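Local coordinates for protein intracellular exo-alpha-(1->5)-L-arabinofuranosidase (Bifidobacterium longum, PDB 2Y2W) that hydrolyses terminal alpha-(1->5)-linked L-arabinofuranosyl bonds in arabinans, helping to break down plant cell wall polysaccharides, at residues Leu71-Pro85 and Gln409-Gly423. Residues are numbered along the deposited sequence; the frame is centred on the assembly and turned at random.
Sequences LGRCVYGGIYEPSHP and QLVNVIAPIMAEEHG
The amide of Asn412 reaches across to Arg73. Its ND2 shares two N-H groups among three carbonyls: Arg73 O (3.0 Å), approached from above the carbonyl plane, Ala419 O, and, by a weak bond, Gly77 O. Asn412 OD1 takes a nearly straight bond from Ala419 N (2.6 Å, 174°), so the amide's rotation is fixed. The Arg73 chain bends at chi3 (66°), which brings Asn412 ND2 over the rim of one guanidinium face, the two planes 23° apart. Arg73 NH2 bonds to Ala419 O (3.2 Å), and its NH1 makes a salt bridge with Glu377. Near the rim of the opposite face lies Glu421 OE2, 4.4 Å from Arg73 NE, too far for a salt bridge; it bonds to His374. With an alanine at Asn412, Ala419 N would probably lose its acceptor and the carbonyls of Arg73 and Gly77 this donor.

On the apolar side, Leu71 CD2 meets Val413 CG1 (3.7 Å), and Val413 CG2 packs on Cys74 CB. At the far end, Glu81 OE2 accepts from His422 N through its syn lone pair; Glu81 OE1 makes a salt bridge with Arg93. His84 NE2 bonds in its ring plane to Gly423 O (2.6 Å). Pro85 CD sits over the His422 ring in a CH-pi contact.

Gln409, probably an arabinofuranose-binding residue, follows barrel strand 402-408. The contact thus joins the loops after the first and eighth strands of the (beta/alpha)8 barrel of family 51 glycoside hydrolases, beside the probable arabinofuranose site.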
ATOM      1  N   LEU D  71       7.112  16.420 -20.021  1.00 26.36           N
ATOM      2  CA  LEU D  71       8.123  17.253 -19.398  1.00 26.42           C
ATOM      3  C   LEU D  71       8.339  18.446 -20.309  1.00 26.57           C
ATOM      4  O   LEU D  71       8.462  18.288 -21.527  1.00 26.60           O
ATOM      5  CB  LEU D  71       9.427  16.464 -19.269  1.00 26.42           C
ATOM      6  CG  LEU D  71      10.619  16.930 -18.426  1.00 26.28           C
ATOM      7  CD1 LEU D  71      11.691  15.861 -18.476  1.00 26.14           C
ATOM      8  CD2 LEU D  71      11.204  18.267 -18.876  1.00 26.23           C
ATOM      9  N   GLY D  72       8.376  19.637 -19.716  1.00 26.70           N
ATOM     10  CA  GLY D  72       8.657  20.865 -20.445  1.00 26.76           C
ATOM     11  C   GLY D  72       7.835  20.983 -21.707  1.00 26.86           C
ATOM     12  O   GLY D  72       6.612  21.096 -21.645  1.00 27.06           O
ATOM     13  N   ARG D  73       8.512  20.926 -22.853  1.00 26.91           N
ATOM     14  CA  ARG D  73       7.863  21.104 -24.156  1.00 26.80           C
ATOM     15  C   ARG D  73       8.071  19.917 -25.103  1.00 26.65           C
ATOM     16  O   ARG D  73       8.008  20.071 -26.327  1.00 26.53           O
ATOM     17  CB  ARG D  73       8.322  22.416 -24.813  1.00 26.81           C
ATOM     18  CG  ARG D  73       7.840  23.670 -24.094  1.00 27.25           C
ATOM     19  CD  ARG D  73       8.389  24.955 -24.710  1.00 28.41           C
ATOM     20  NE  ARG D  73       7.884  25.194 -26.063  1.00 29.34           N
ATOM     21  CZ  ARG D  73       8.642  25.256 -27.158  1.00 29.99           C
ATOM     22  NH1 ARG D  73       9.962  25.111 -27.081  1.00 29.29           N
ATOM     23  NH2 ARG D  73       8.077  25.474 -28.340  1.00 30.38           N
ATOM     24  N   CYS D  74       8.312  18.737 -24.531  1.00 26.55           N
ATOM     25  CA  CYS D  74       8.462  17.511 -25.319  1.00 26.48           C
ATOM     26  C   CYS D  74       7.139  17.100 -25.958  1.00 26.44           C
ATOM     27  O   CYS D  74       7.109  16.667 -27.108  1.00 26.36           O
ATOM     28  CB  CYS D  74       9.031  16.369 -24.472  1.00 26.40           C
ATOM     29  SG  CYS D  74       9.361  14.833 -25.396  1.00 26.50           S
ATOM     30  N   VAL D  75       6.050  17.252 -25.206  1.00 26.52           N
ATOM     31  CA  VAL D  75       4.709  16.957 -25.704  1.00 26.58           C
ATOM     32  C   VAL D  75       4.045  18.227 -26.236  1.00 26.68           C
ATOM     33  O   VAL D  75       3.716  18.317 -27.422  1.00 26.75           O
ATOM     34  CB  VAL D  75       3.820  16.299 -24.616  1.00 26.48           C
ATOM     35  CG1 VAL D  75       2.386  16.186 -25.088  1.00 26.36           C
ATOM     36  CG2 VAL D  75       4.356  14.929 -24.247  1.00 26.69           C
ATOM     37  N   TYR D  76       3.857  19.205 -25.354  1.00 26.76           N
ATOM     38  CA  TYR D  76       3.182  20.442 -25.713  1.00 26.98           C
ATOM     39  C   TYR D  76       4.177  21.447 -26.280  1.00 27.09           C
ATOM     40  O   TYR D  76       5.079  21.901 -25.582  1.00 27.23           O
ATOM     41  CB  TYR D  76       2.427  21.007 -24.505  1.00 26.97           C
ATOM     42  CG  TYR D  76       1.467  20.013 -23.887  1.00 26.97           C
ATOM     43  CD1 TYR D  76       0.270  19.686 -24.522  1.00 26.87           C
ATOM     44  CD2 TYR D  76       1.761  19.388 -22.674  1.00 27.03           C
ATOM     45  CE1 TYR D  76      -0.611  18.772 -23.968  1.00 26.96           C
ATOM     46  CE2 TYR D  76       0.882  18.464 -22.108  1.00 26.79           C
ATOM     47  CZ  TYR D  76      -0.301  18.166 -22.762  1.00 26.93           C
ATOM     48  OH  TYR D  76      -1.182  17.261 -22.222  1.00 26.87           O
ATOM     49  N   GLY D  77       4.006  21.778 -27.556  1.00 27.26           N
ATOM     50  CA  GLY D  77       4.955  22.621 -28.279  1.00 27.32           C
ATOM     51  C   GLY D  77       6.048  21.783 -28.912  1.00 27.46           C
ATOM     52  O   GLY D  77       6.989  22.316 -29.507  1.00 27.42           O
ATOM     53  N   GLY D  78       5.919  20.466 -28.772  1.00 27.62           N
ATOM     54  CA  GLY D  78       6.865  19.515 -29.336  1.00 27.73           C
ATOM     55  C   GLY D  78       6.198  18.672 -30.398  1.00 27.81           C
ATOM     56  O   GLY D  78       6.194  19.032 -31.575  1.00 27.96           O
ATOM     57  N   ILE D  79       5.627  17.547 -29.981  1.00 27.81           N
ATOM     58  CA  ILE D  79       4.892  16.678 -30.896  1.00 27.73           C
ATOM     59  C   ILE D  79       3.440  17.136 -31.072  1.00 27.78           C
ATOM     60  O   ILE D  79       2.809  16.833 -32.083  1.00 27.88           O
ATOM     61  CB  ILE D  79       4.943  15.191 -30.461  1.00 27.69           C
ATOM     62  CG1 ILE D  79       4.333  15.002 -29.066  1.00 27.58           C
ATOM     63  CG2 ILE D  79       6.380  14.670 -30.520  1.00 27.49           C
ATOM     64  CD1 ILE D  79       3.818  13.601 -28.797  1.00 27.29           C
ATOM     65  N   TYR D  80       2.925  17.877 -30.092  1.00 27.75           N
ATOM     66  CA  TYR D  80       1.541  18.339 -30.113  1.00 27.77           C
ATOM     67  C   TYR D  80       1.452  19.865 -30.082  1.00 27.93           C
ATOM     68  O   TYR D  80       1.916  20.504 -29.135  1.00 28.03           O
ATOM     69  CB  TYR D  80       0.768  17.724 -28.941  1.00 27.61           C
ATOM     70  CG  TYR D  80      -0.706  18.048 -28.907  1.00 27.04           C
ATOM     71  CD1 TYR D  80      -1.597  17.421 -29.777  1.00 26.70           C
ATOM     72  CD2 TYR D  80      -1.215  18.968 -27.990  1.00 26.72           C
ATOM     73  CE1 TYR D  80      -2.958  17.710 -29.743  1.00 26.58           C
ATOM     74  CE2 TYR D  80      -2.574  19.262 -27.945  1.00 26.31           C
ATOM     75  CZ  TYR D  80      -3.438  18.626 -28.823  1.00 26.50           C
ATOM     76  OH  TYR D  80      -4.780  18.910 -28.788  1.00 26.88           O
ATOM     77  N   GLU D  81       0.861  20.434 -31.130  1.00 28.15           N
ATOM     78  CA  GLU D  81       0.666  21.881 -31.247  1.00 28.47           C
ATOM     79  C   GLU D  81      -0.413  22.143 -32.298  1.00 28.71           C
ATOM     80  O   GLU D  81      -0.098  22.318 -33.471  1.00 28.76           O
ATOM     81  CB  GLU D  81       1.983  22.578 -31.625  1.00 28.42           C
ATOM     82  CG  GLU D  81       2.033  24.066 -31.291  1.00 28.45           C
ATOM     83  CD  GLU D  81       3.412  24.686 -31.498  1.00 28.63           C
ATOM     84  OE1 GLU D  81       4.427  23.963 -31.401  1.00 28.44           O
ATOM     85  OE2 GLU D  81       3.478  25.909 -31.747  1.00 28.81           O
ATOM     86  N   PRO D  82      -1.694  22.159 -31.876  1.00 29.05           N
ATOM     87  CA  PRO D  82      -2.854  22.217 -32.781  1.00 29.27           C
ATOM     88  C   PRO D  82      -2.907  23.448 -33.687  1.00 29.56           C
ATOM     89  O   PRO D  82      -3.464  23.380 -34.787  1.00 29.64           O
ATOM     90  CB  PRO D  82      -4.049  22.235 -31.822  1.00 29.24           C
ATOM     91  CG  PRO D  82      -3.533  21.676 -30.548  1.00 29.31           C
ATOM     92  CD  PRO D  82      -2.114  22.133 -30.464  1.00 29.18           C
ATOM     93  N   SER D  83      -2.335  24.555 -33.224  1.00 29.86           N
ATOM     94  CA  SER D  83      -2.373  25.819 -33.951  1.00 30.08           C
ATOM     95  C   SER D  83      -1.140  26.034 -34.831  1.00 30.22           C
ATOM     96  O   SER D  83      -0.981  27.099 -35.428  1.00 30.32           O
ATOM     97  CB  SER D  83      -2.527  26.984 -32.970  1.00 30.04           C
ATOM     98  OG  SER D  83      -1.388  27.085 -32.134  1.00 30.21           O
ATOM     99  N   HIS D  84      -0.275  25.025 -34.910  1.00 30.35           N
ATOM    100  CA  HIS D  84       0.950  25.114 -35.706  1.00 30.44           C
ATOM    101  C   HIS D  84       0.669  24.985 -37.211  1.00 30.60           C
ATOM    102  O   HIS D  84      -0.180  24.188 -37.614  1.00 30.59           O
ATOM    103  CB  HIS D  84       1.955  24.055 -35.261  1.00 30.39           C
ATOM    104  CG  HIS D  84       3.332  24.273 -35.800  1.00 30.64           C
ATOM    105  ND1 HIS D  84       3.741  23.774 -37.017  1.00 30.16           N
ATOM    106  CD2 HIS D  84       4.387  24.957 -35.298  1.00 30.65           C
ATOM    107  CE1 HIS D  84       4.994  24.132 -37.236  1.00 30.82           C
ATOM    108  NE2 HIS D  84       5.408  24.851 -36.209  1.00 30.92           N
ATOM    109  N   PRO D  85       1.382  25.772 -38.047  1.00 30.71           N
ATOM    110  CA  PRO D  85       1.204  25.747 -39.508  1.00 30.89           C
ATOM    111  C   PRO D  85       1.375  24.378 -40.187  1.00 31.07           C
ATOM    112  O   PRO D  85       1.102  24.260 -41.383  1.00 31.23           O
ATOM    113  CB  PRO D  85       2.280  26.718 -40.004  1.00 30.80           C
ATOM    114  CG  PRO D  85       2.444  27.676 -38.892  1.00 30.71           C
ATOM    115  CD  PRO D  85       2.281  26.869 -37.635  1.00 30.63           C
ATOM    116  N   GLN D 409      15.695  13.123 -24.685  1.00 27.00           N
ATOM    117  CA  GLN D 409      14.333  12.776 -25.099  1.00 27.03           C
ATOM    118  C   GLN D 409      14.121  13.135 -26.576  1.00 27.08           C
ATOM    119  O   GLN D 409      15.063  13.548 -27.253  1.00 27.16           O
ATOM    120  CB  GLN D 409      13.296  13.457 -24.194  1.00 27.11           C
ATOM    121  CG  GLN D 409      13.099  12.751 -22.851  1.00 27.09           C
ATOM    122  CD  GLN D 409      12.110  13.444 -21.935  1.00 27.03           C
ATOM    123  OE1 GLN D 409      11.169  14.094 -22.389  1.00 27.16           O
ATOM    124  NE2 GLN D 409      12.314  13.294 -20.633  1.00 26.94           N
ATOM    125  N   LEU D 410      12.897  12.979 -27.074  1.00 27.02           N
ATOM    126  CA  LEU D 410      12.644  13.095 -28.515  1.00 26.91           C
ATOM    127  C   LEU D 410      12.610  14.529 -29.059  1.00 26.76           C
ATOM    128  O   LEU D 410      13.238  14.818 -30.079  1.00 26.82           O
ATOM    129  CB  LEU D 410      11.371  12.336 -28.911  1.00 26.89           C
ATOM    130  CG  LEU D 410      11.117  12.139 -30.411  1.00 27.19           C
ATOM    131  CD1 LEU D 410      12.240  11.343 -31.083  1.00 27.27           C
ATOM    132  CD2 LEU D 410       9.771  11.474 -30.646  1.00 27.07           C
ATOM    133  N   VAL D 411      11.869  15.413 -28.393  1.00 26.49           N
ATOM    134  CA  VAL D 411      11.685  16.783 -28.883  1.00 26.28           C
ATOM    135  C   VAL D 411      11.848  17.826 -27.771  1.00 26.20           C
ATOM    136  O   VAL D 411      11.296  17.673 -26.683  1.00 25.95           O
ATOM    137  CB  VAL D 411      10.308  16.966 -29.585  1.00 26.24           C
ATOM    138  CG1 VAL D 411      10.229  18.316 -30.290  1.00 25.95           C
ATOM    139  CG2 VAL D 411      10.056  15.849 -30.579  1.00 26.35           C
ATOM    140  N   ASN D 412      12.618  18.876 -28.069  1.00 26.25           N
ATOM    141  CA  ASN D 412      12.830  20.041 -27.187  1.00 26.32           C
ATOM    142  C   ASN D 412      13.607  19.776 -25.897  1.00 26.42           C
ATOM    143  O   ASN D 412      14.559  20.494 -25.582  1.00 26.36           O
ATOM    144  CB  ASN D 412      11.513  20.773 -26.884  1.00 26.29           C
ATOM    145  CG  ASN D 412      11.001  21.579 -28.065  1.00 26.24           C
ATOM    146  OD1 ASN D 412      11.762  21.955 -28.958  1.00 26.33           O
ATOM    147  ND2 ASN D 412       9.704  21.858 -28.067  1.00 26.48           N
ATOM    148  N   VAL D 413      13.186  18.751 -25.163  1.00 26.57           N
ATOM    149  CA  VAL D 413      13.803  18.365 -23.904  1.00 26.71           C
ATOM    150  C   VAL D 413      14.981  17.448 -24.201  1.00 26.93           C
ATOM    151  O   VAL D 413      14.795  16.353 -24.737  1.00 27.00           O
ATOM    152  CB  VAL D 413      12.781  17.647 -22.987  1.00 26.70           C
ATOM    153  CG1 VAL D 413      13.436  17.190 -21.689  1.00 26.75           C
ATOM    154  CG2 VAL D 413      11.592  18.553 -22.696  1.00 26.56           C
ATOM    155  N   ILE D 414      16.188  17.898 -23.848  1.00 27.21           N
ATOM    156  CA  ILE D 414      17.439  17.180 -24.159  1.00 27.46           C
ATOM    157  C   ILE D 414      17.338  16.353 -25.452  1.00 27.72           C
ATOM    158  O   ILE D 414      17.481  15.128 -25.442  1.00 27.77           O
ATOM    159  CB  ILE D 414      17.960  16.323 -22.960  1.00 27.48           C
ATOM    160  CG1 ILE D 414      16.818  15.566 -22.259  1.00 27.27           C
ATOM    161  CG2 ILE D 414      18.734  17.206 -21.987  1.00 27.40           C
ATOM    162  CD1 ILE D 414      17.273  14.525 -21.250  1.00 26.78           C
ATOM    163  N   ALA D 415      17.102  17.045 -26.563  1.00 28.01           N
ATOM    164  CA  ALA D 415      16.607  16.399 -27.777  1.00 28.30           C
ATOM    165  C   ALA D 415      17.419  16.675 -29.041  1.00 28.49           C
ATOM    166  O   ALA D 415      18.002  17.748 -29.179  1.00 28.34           O
ATOM    167  CB  ALA D 415      15.168  16.796 -27.999  1.00 28.32           C
ATOM    168  N   PRO D 416      17.450  15.699 -29.973  1.00 28.81           N
ATOM    169  CA  PRO D 416      18.043  15.908 -31.294  1.00 29.14           C
ATOM    170  C   PRO D 416      17.159  16.800 -32.166  1.00 29.57           C
ATOM    171  O   PRO D 416      17.650  17.465 -33.076  1.00 29.51           O
ATOM    172  CB  PRO D 416      18.113  14.494 -31.873  1.00 29.12           C
ATOM    173  CG  PRO D 416      17.061  13.733 -31.159  1.00 28.90           C
ATOM    174  CD  PRO D 416      16.986  14.309 -29.791  1.00 28.77           C
ATOM    175  N   ILE D 417      15.863  16.808 -31.871  1.00 30.16           N
ATOM    176  CA  ILE D 417      14.907  17.635 -32.579  1.00 30.70           C
ATOM    177  C   ILE D 417      14.449  18.763 -31.665  1.00 31.27           C
ATOM    178  O   ILE D 417      13.910  18.519 -30.581  1.00 31.29           O
ATOM    179  CB  ILE D 417      13.675  16.819 -33.039  1.00 30.67           C
ATOM    180  CG1 ILE D 417      14.107  15.578 -33.830  1.00 30.45           C
ATOM    181  CG2 ILE D 417      12.730  17.698 -33.859  1.00 30.76           C
ATOM    182  CD1 ILE D 417      13.008  14.536 -34.003  1.00 30.15           C
ATOM    183  N   MET D 418      14.683  19.996 -32.103  1.00 31.95           N
ATOM    184  CA  MET D 418      14.164  21.173 -31.421  1.00 32.61           C
ATOM    185  C   MET D 418      13.032  21.761 -32.245  1.00 32.84           C
ATOM    186  O   MET D 418      13.139  21.853 -33.466  1.00 32.96           O
ATOM    187  CB  MET D 418      15.264  22.215 -31.225  1.00 32.81           C
ATOM    188  CG  MET D 418      16.211  21.942 -30.059  1.00 33.56           C
ATOM    189  SD  MET D 418      15.439  22.119 -28.435  1.00 35.28           S
ATOM    190  CE  MET D 418      15.064  23.873 -28.377  1.00 34.20           C
ATOM    191  N   ALA D 419      11.954  22.154 -31.574  1.00 33.23           N
ATOM    192  CA  ALA D 419      10.785  22.720 -32.246  1.00 33.58           C
ATOM    193  C   ALA D 419      10.363  24.043 -31.610  1.00 33.86           C
ATOM    194  O   ALA D 419      10.029  24.094 -30.424  1.00 33.96           O
ATOM    195  CB  ALA D 419       9.639  21.721 -32.236  1.00 33.49           C
ATOM    196  N   GLU D 420      10.390  25.111 -32.407  1.00 34.22           N
ATOM    197  CA  GLU D 420      10.051  26.454 -31.927  1.00 34.52           C
ATOM    198  C   GLU D 420       8.566  26.785 -32.054  1.00 34.59           C
ATOM    199  O   GLU D 420       7.878  26.267 -32.936  1.00 34.62           O
ATOM    200  CB  GLU D 420      10.892  27.515 -32.644  1.00 34.62           C
ATOM    201  CG  GLU D 420      12.194  27.883 -31.927  1.00 35.18           C
ATOM    202  CD  GLU D 420      13.279  26.830 -32.074  1.00 35.76           C
ATOM    203  OE1 GLU D 420      13.191  26.008 -33.010  1.00 36.26           O
ATOM    204  OE2 GLU D 420      14.225  26.826 -31.255  1.00 36.24           O
ATOM    205  N   GLU D 421       8.093  27.656 -31.166  1.00 34.74           N
ATOM    206  CA  GLU D 421       6.693  28.078 -31.126  1.00 34.97           C
ATOM    207  C   GLU D 421       6.254  28.673 -32.462  1.00 34.86           C
ATOM    208  O   GLU D 421       6.860  29.630 -32.955  1.00 34.76           O
ATOM    209  CB  GLU D 421       6.468  29.111 -30.015  1.00 35.14           C
ATOM    210  CG  GLU D 421       6.827  28.650 -28.605  1.00 35.99           C
ATOM    211  CD  GLU D 421       6.901  29.799 -27.602  1.00 37.02           C
ATOM    212  OE1 GLU D 421       6.377  30.899 -27.894  1.00 37.51           O
ATOM    213  OE2 GLU D 421       7.490  29.602 -26.516  1.00 37.08           O
ATOM    214  N   HIS D 422       5.207  28.084 -33.039  1.00 34.71           N
ATOM    215  CA  HIS D 422       4.598  28.545 -34.291  1.00 34.61           C
ATOM    216  C   HIS D 422       5.611  28.695 -35.439  1.00 34.53           C
ATOM    217  O   HIS D 422       5.373  29.424 -36.409  1.00 34.44           O
ATOM    218  CB  HIS D 422       3.837  29.855 -34.056  1.00 34.63           C
ATOM    219  CG  HIS D 422       2.547  29.948 -34.805  1.00 34.84           C
ATOM    220  ND1 HIS D 422       2.486  30.232 -36.153  1.00 35.28           N
ATOM    221  CD2 HIS D 422       1.265  29.802 -34.393  1.00 35.04           C
ATOM    222  CE1 HIS D 422       1.222  30.254 -36.539  1.00 35.51           C
ATOM    223  NE2 HIS D 422       0.462  29.996 -35.489  1.00 35.36           N
ATOM    224  N   GLY D 423       6.734  27.990 -35.321  1.00 34.39           N
ATOM    225  CA  GLY D 423       7.824  28.105 -36.280  1.00 34.26           C
ATOM    226  C   GLY D 423       8.462  26.784 -36.658  1.00 34.16           C
ATOM    227  O   GLY D 423       7.814  25.738 -36.583  1.00 34.20           O
TER